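K5 lyase (Enterobacteria phage k1-5, PDB 2X3H) cleaves the K5 capsular polysaccharide, a glycosaminoglycan, by an eliminative lyase reaction, probably as a trimeric tail spike that opens the way to the encapsulated host. Local coordinates at residues Val94-Gly105 and Leu113-Arg124. Sequence-based numbering, arbitrary orientation.
Sequences VTISDGVFSSSG and LDGRGSGVLSHR. Unlike the reference sequence in segment 94-105: I96 (reference Val).
R116 reaches back over T95 and S97 to meet D98. Its aliphatic part lies obliquely across T95, CD 3.6 Å from T95 CG2. The chain then bends at chi3 (61°), which brings NH1 to S97 OG at 3.0 Å, nearly in the guanidinium plane. S97 OG is also hydrogen-bonded to S67 O, its strongest polar partner. The same NH1 makes a long, weak salt bridge to D98 OD2, the carboxylate and guanidinium planes turned 73° apart. Water 1 links D98 OD2 to R116 NH2. D98 OD1 accepts a hydrogen bond from S118 OG at 2.7 Å, on its anti side and out of the carboxylate plane.

Beside V94, L113, F101 and L121, I96 CD1 packs on L113 CD1 at 3.6 Å. I96 CG2 lies over one face of the F101 ring, toward its rim, and also touches L121 CD2; the I96 and L121 side chains cross at about a right angle. The backbones pair in parallel at V94-T95 with L113-D114, and again from V100 to S103 with V120 to H123. F101 N meets V120 O at 2.8 Å, nearly straight (168°). These are two successive coils of a right-handed parallel beta-helix, as in several other phage tail spikes. I96 to D98 and G115 to S118 form the corners. At the far end, the extended R124 lays NH1 on S102 OG at 2.9 Å, and water 2 joins S102 OG to S122 OG.

Buried I96 O has no hydrogen-bond partner; the CA-H groups of G115 and G119 point at it. D114 OD1 accepts from R116 N in an Asx turn. I84 of helix 81-88 covers I96 and F101. A93 N of the second subunit binds D98 OD1, so this corner lies at the trimer interface.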
ATOM      1  N   VAL A  94       2.359 -35.825 -16.862  1.00 11.14           N
ATOM      2  CA  VAL A  94       3.526 -36.107 -17.689  1.00 10.83           C
ATOM      3  C   VAL A  94       4.762 -35.523 -17.018  1.00 10.64           C
ATOM      4  O   VAL A  94       4.713 -34.413 -16.479  1.00  9.81           O
ATOM      5  CB  VAL A  94       3.360 -35.495 -19.110  1.00 11.32           C
ATOM      6  CG1 VAL A  94       4.608 -35.697 -19.962  1.00 12.46           C
ATOM      7  CG2 VAL A  94       2.132 -36.076 -19.817  1.00 11.78           C
ATOM      8  N   THR A  95       5.853 -36.285 -17.033  1.00  9.55           N
ATOM      9  CA  THR A  95       7.137 -35.795 -16.537  1.00  9.57           C
ATOM     10  C   THR A  95       8.131 -35.782 -17.685  1.00 10.48           C
ATOM     11  O   THR A  95       8.362 -36.816 -18.327  1.00 10.56           O
ATOM     12  CB  THR A  95       7.694 -36.680 -15.396  1.00 10.45           C
ATOM     13  OG1 THR A  95       6.799 -36.670 -14.269  1.00 10.79           O
ATOM     14  CG2 THR A  95       9.090 -36.198 -14.957  1.00 10.03           C
ATOM     15  N   ILE A  96       8.704 -34.616 -17.957  1.00  8.94           N
ATOM     16  CA  ILE A  96       9.733 -34.486 -18.974  1.00  9.81           C
ATOM     17  C   ILE A  96      10.927 -33.793 -18.320  1.00  9.65           C
ATOM     18  O   ILE A  96      10.966 -32.571 -18.197  1.00  8.77           O
ATOM     19  CB  ILE A  96       9.222 -33.725 -20.217  1.00 10.42           C
ATOM     20  CG1 ILE A  96       8.034 -34.469 -20.833  1.00 11.13           C
ATOM     21  CG2 ILE A  96      10.329 -33.569 -21.245  1.00 11.46           C
ATOM     22  CD1 ILE A  96       7.392 -33.742 -22.005  1.00 12.29           C
ATOM     23  N   SER A  97      11.885 -34.600 -17.873  1.00  9.78           N
ATOM     24  CA  SER A  97      12.988 -34.097 -17.087  1.00 10.03           C
ATOM     25  C   SER A  97      14.326 -34.705 -17.504  1.00 11.12           C
ATOM     26  O   SER A  97      14.369 -35.629 -18.330  1.00 10.88           O
ATOM     27  CB  SER A  97      12.720 -34.360 -15.594  1.00  9.93           C
ATOM     28  OG  SER A  97      12.807 -35.744 -15.272  1.00 10.94           O
ATOM     29  N   ASP A  98      15.402 -34.159 -16.939  1.00 11.64           N
ATOM     30  CA  ASP A  98      16.769 -34.683 -17.113  1.00 12.60           C
ATOM     31  C   ASP A  98      17.192 -34.758 -18.580  1.00 12.53           C
ATOM     32  O   ASP A  98      17.717 -35.773 -19.045  1.00 13.66           O
ATOM     33  CB  ASP A  98      16.927 -36.067 -16.444  1.00 13.36           C
ATOM     34  CG  ASP A  98      16.833 -36.017 -14.922  1.00 14.37           C
ATOM     35  OD1 ASP A  98      16.911 -34.917 -14.325  1.00 12.83           O
ATOM     36  OD2 ASP A  98      16.680 -37.102 -14.306  1.00 16.13           O
ATOM     37  N   GLY A  99      16.970 -33.677 -19.314  1.00 12.27           N
ATOM     38  CA  GLY A  99      17.400 -33.624 -20.699  1.00 11.93           C
ATOM     39  C   GLY A  99      16.927 -32.395 -21.435  1.00 12.06           C
ATOM     40  O   GLY A  99      16.186 -31.566 -20.890  1.00 11.38           O
ATOM     41  N   VAL A 100      17.387 -32.272 -22.676  1.00 11.27           N
ATOM     42  CA  VAL A 100      16.962 -31.227 -23.580  1.00 11.13           C
ATOM     43  C   VAL A 100      16.215 -31.912 -24.712  1.00 11.75           C
ATOM     44  O   VAL A 100      16.782 -32.739 -25.437  1.00 12.57           O
ATOM     45  CB  VAL A 100      18.165 -30.432 -24.125  1.00 11.48           C
ATOM     46  CG1 VAL A 100      17.694 -29.345 -25.085  1.00 11.87           C
ATOM     47  CG2 VAL A 100      18.976 -29.825 -22.978  1.00 11.20           C
ATOM     48  N   PHE A 101      14.935 -31.589 -24.850  1.00 10.82           N
ATOM     49  CA  PHE A 101      14.061 -32.341 -25.739  1.00 10.18           C
ATOM     50  C   PHE A 101      13.705 -31.518 -26.953  1.00 11.20           C
ATOM     51  O   PHE A 101      12.855 -30.623 -26.899  1.00 11.51           O
ATOM     52  CB  PHE A 101      12.820 -32.814 -24.981  1.00 10.99           C
ATOM     53  CG  PHE A 101      13.142 -33.715 -23.829  1.00 10.78           C
ATOM     54  CD1 PHE A 101      13.531 -33.189 -22.592  1.00 10.87           C
ATOM     55  CD2 PHE A 101      13.078 -35.097 -23.978  1.00 10.54           C
ATOM     56  CE1 PHE A 101      13.849 -34.024 -21.528  1.00 10.85           C
ATOM     57  CE2 PHE A 101      13.369 -35.935 -22.923  1.00 10.85           C
ATOM     58  CZ  PHE A 101      13.764 -35.406 -21.693  1.00 11.78           C
ATOM     59  N   SER A 102      14.396 -31.805 -28.050  1.00 10.99           N
ATOM     60  CA  SER A 102      14.179 -31.101 -29.295  1.00 11.55           C
ATOM     61  C   SER A 102      12.819 -31.475 -29.847  1.00 11.02           C
ATOM     62  O   SER A 102      12.537 -32.658 -30.050  1.00 12.13           O
ATOM     63  CB  SER A 102      15.273 -31.476 -30.300  1.00 12.11           C
ATOM     64  OG  SER A 102      15.081 -30.765 -31.509  1.00 13.58           O
ATOM     65  N   SER A 103      11.969 -30.479 -30.087  1.00 11.25           N
ATOM     66  CA  SER A 103      10.596 -30.751 -30.486  1.00 11.70           C
ATOM     67  C   SER A 103       9.978 -29.580 -31.247  1.00 12.50           C
ATOM     68  O   SER A 103      10.182 -28.411 -30.893  1.00 12.33           O
ATOM     69  CB  SER A 103       9.735 -31.148 -29.268  1.00 12.60           C
ATOM     70  OG  SER A 103      10.041 -30.341 -28.133  1.00 12.61           O
ATOM     71  N   SER A 104       9.238 -29.907 -32.304  1.00 12.40           N
ATOM     72  CA  SER A 104       8.544 -28.909 -33.112  1.00 13.02           C
ATOM     73  C   SER A 104       7.236 -28.531 -32.431  1.00 12.16           C
ATOM     74  O   SER A 104       7.009 -28.903 -31.279  1.00 12.46           O
ATOM     75  CB  SER A 104       8.268 -29.466 -34.513  1.00 14.41           C
ATOM     76  OG  SER A 104       9.453 -30.024 -35.060  1.00 17.75           O
ATOM     77  N   GLY A 105       6.381 -27.808 -33.148  1.00 12.38           N
ATOM     78  CA  GLY A 105       5.110 -27.339 -32.591  1.00 11.28           C
ATOM     79  C   GLY A 105       4.229 -28.483 -32.135  1.00 11.68           C
ATOM     80  O   GLY A 105       4.181 -29.530 -32.780  1.00 11.43           O
ATOM     81  N   LEU A 113       2.079 -31.082 -17.069  1.00  8.64           N
ATOM     82  CA  LEU A 113       3.476 -31.345 -17.375  1.00  9.31           C
ATOM     83  C   LEU A 113       4.361 -30.802 -16.264  1.00  9.57           C
ATOM     84  O   LEU A 113       4.162 -29.673 -15.794  1.00  9.82           O
ATOM     85  CB  LEU A 113       3.815 -30.655 -18.696  1.00  9.94           C
ATOM     86  CG  LEU A 113       5.260 -30.603 -19.168  1.00 11.31           C
ATOM     87  CD1 LEU A 113       5.799 -32.021 -19.303  1.00 11.57           C
ATOM     88  CD2 LEU A 113       5.313 -29.860 -20.515  1.00 12.01           C
ATOM     89  N   ASP A 114       5.329 -31.611 -15.845  1.00  9.44           N
ATOM     90  CA  ASP A 114       6.294 -31.223 -14.815  1.00  9.32           C
ATOM     91  C   ASP A 114       7.685 -31.555 -15.342  1.00  9.50           C
ATOM     92  O   ASP A 114       7.900 -32.648 -15.873  1.00  9.09           O
ATOM     93  CB  ASP A 114       6.028 -31.994 -13.515  1.00 11.79           C
ATOM     94  CG  ASP A 114       7.069 -31.712 -12.433  1.00 15.47           C
ATOM     95  OD1 ASP A 114       7.668 -30.626 -12.450  1.00 18.28           O
ATOM     96  OD2 ASP A 114       7.266 -32.570 -11.543  1.00 18.93           O
ATOM     97  N   GLY A 115       8.612 -30.607 -15.218  1.00  8.13           N
ATOM     98  CA  GLY A 115       9.993 -30.803 -15.662  1.00  8.69           C
ATOM     99  C   GLY A 115      11.016 -31.093 -14.566  1.00  9.36           C
ATOM    100  O   GLY A 115      12.211 -31.248 -14.859  1.00  9.08           O
ATOM    101  N   ARG A 116      10.555 -31.181 -13.316  1.00  8.57           N
ATOM    102  CA  ARG A 116      11.425 -31.457 -12.163  1.00  9.80           C
ATOM    103  C   ARG A 116      12.640 -30.507 -12.045  1.00  9.52           C
ATOM    104  O   ARG A 116      13.644 -30.834 -11.393  1.00 10.06           O
ATOM    105  CB  ARG A 116      11.867 -32.934 -12.147  1.00  9.52           C
ATOM    106  CG  ARG A 116      10.703 -33.930 -12.060  1.00 11.22           C
ATOM    107  CD  ARG A 116      11.162 -35.398 -12.160  1.00 11.97           C
ATOM    108  NE  ARG A 116      12.076 -35.795 -11.093  1.00 13.94           N
ATOM    109  CZ  ARG A 116      13.289 -36.298 -11.291  1.00 13.15           C
ATOM    110  NH1 ARG A 116      13.755 -36.486 -12.522  1.00 13.60           N
ATOM    111  NH2 ARG A 116      14.040 -36.621 -10.246  1.00 14.85           N
ATOM    112  N   GLY A 117      12.532 -29.332 -12.657  1.00  9.32           N
ATOM    113  CA  GLY A 117      13.616 -28.347 -12.683  1.00  9.76           C
ATOM    114  C   GLY A 117      14.780 -28.687 -13.597  1.00 10.95           C
ATOM    115  O   GLY A 117      15.755 -27.940 -13.664  1.00 11.54           O
ATOM    116  N   SER A 118      14.703 -29.814 -14.295  1.00 10.07           N
ATOM    117  CA  SER A 118      15.825 -30.218 -15.145  1.00 10.85           C
ATOM    118  C   SER A 118      15.455 -30.466 -16.601  1.00 10.92           C
ATOM    119  O   SER A 118      16.342 -30.618 -17.452  1.00 12.48           O
ATOM    120  CB  SER A 118      16.522 -31.453 -14.576  1.00 10.47           C
ATOM    121  OG  SER A 118      15.664 -32.579 -14.630  1.00 10.54           O
ATOM    122  N   GLY A 119      14.160 -30.527 -16.897  1.00  9.64           N
ATOM    123  CA  GLY A 119      13.721 -30.682 -18.275  1.00  9.70           C
ATOM    124  C   GLY A 119      13.771 -29.369 -19.039  1.00  9.98           C
ATOM    125  O   GLY A 119      13.428 -28.308 -18.498  1.00  9.23           O
ATOM    126  N   VAL A 120      14.226 -29.435 -20.288  1.00  9.57           N
ATOM    127  CA  VAL A 120      14.208 -28.288 -21.188  1.00 10.36           C
ATOM    128  C   VAL A 120      13.458 -28.675 -22.456  1.00 11.13           C
ATOM    129  O   VAL A 120      13.826 -29.646 -23.114  1.00 11.34           O
ATOM    130  CB  VAL A 120      15.633 -27.859 -21.593  1.00 10.73           C
ATOM    131  CG1 VAL A 120      15.582 -26.652 -22.550  1.00 11.08           C
ATOM    132  CG2 VAL A 120      16.472 -27.564 -20.357  1.00 11.76           C
ATOM    133  N   LEU A 121      12.399 -27.936 -22.784  1.00 10.96           N
ATOM    134  CA  LEU A 121      11.702 -28.143 -24.043  1.00 10.88           C
ATOM    135  C   LEU A 121      12.294 -27.186 -25.059  1.00 11.97           C
ATOM    136  O   LEU A 121      12.100 -25.971 -24.974  1.00 11.51           O
ATOM    137  CB  LEU A 121      10.198 -27.912 -23.886  1.00 11.29           C
ATOM    138  CG  LEU A 121       9.488 -28.955 -23.020  1.00 12.85           C
ATOM    139  CD1 LEU A 121       8.004 -28.632 -22.869  1.00 12.90           C
ATOM    140  CD2 LEU A 121       9.662 -30.343 -23.625  1.00 13.38           C
ATOM    141  N   SER A 122      13.047 -27.730 -26.009  1.00 11.56           N
ATOM    142  CA  SER A 122      13.771 -26.894 -26.965  1.00 12.04           C
ATOM    143  C   SER A 122      13.115 -26.898 -28.342  1.00 12.60           C
ATOM    144  O   SER A 122      13.134 -27.914 -29.048  1.00 12.98           O
ATOM    145  CB  SER A 122      15.224 -27.356 -27.067  1.00 13.53           C
ATOM    146  OG  SER A 122      15.932 -26.596 -28.028  1.00 13.81           O
ATOM    147  N   HIS A 123      12.546 -25.758 -28.718  1.00 12.09           N
ATOM    148  CA  HIS A 123      11.820 -25.634 -29.976  1.00 12.16           C
ATOM    149  C   HIS A 123      12.737 -25.934 -31.158  1.00 12.61           C
ATOM    150  O   HIS A 123      13.774 -25.284 -31.346  1.00 12.89           O
ATOM    151  CB  HIS A 123      11.200 -24.238 -30.105  1.00 12.09           C
ATOM    152  CG  HIS A 123      10.077 -24.151 -31.098  1.00 11.74           C
ATOM    153  ND1 HIS A 123       9.610 -22.947 -31.583  1.00 11.04           N
ATOM    154  CD2 HIS A 123       9.325 -25.111 -31.689  1.00 11.40           C
ATOM    155  CE1 HIS A 123       8.620 -23.168 -32.431  1.00 11.42           C
ATOM    156  NE2 HIS A 123       8.422 -24.473 -32.509  1.00 12.08           N
ATOM    157  N   ARG A 124      12.333 -26.924 -31.953  1.00 13.19           N
ATOM    158  CA  ARG A 124      13.129 -27.439 -33.072  1.00 14.35           C
ATOM    159  C   ARG A 124      12.910 -26.637 -34.361  1.00 14.44           C
ATOM    160  O   ARG A 124      13.767 -26.629 -35.250  1.00 16.11           O
ATOM    161  CB  ARG A 124      12.761 -28.913 -33.295  1.00 14.97           C
ATOM    162  CG  ARG A 124      13.652 -29.680 -34.247  1.00 16.66           C
ATOM    163  CD  ARG A 124      13.109 -31.083 -34.446  1.00 17.89           C
ATOM    164  NE  ARG A 124      13.916 -31.860 -35.386  1.00 18.78           N
ATOM    165  CZ  ARG A 124      15.032 -32.496 -35.050  1.00 19.01           C
ATOM    166  NH1 ARG A 124      15.478 -32.438 -33.802  1.00 19.32           N
ATOM    167  NH2 ARG A 124      15.710 -33.190 -35.958  1.00 20.10           N
TER
HETATM  168  O   HOH W   1      16.584 -37.623 -11.688  1.00 16.21           O
HETATM  169  O   HOH W   2      15.820 -28.289 -30.697  1.00 14.33           O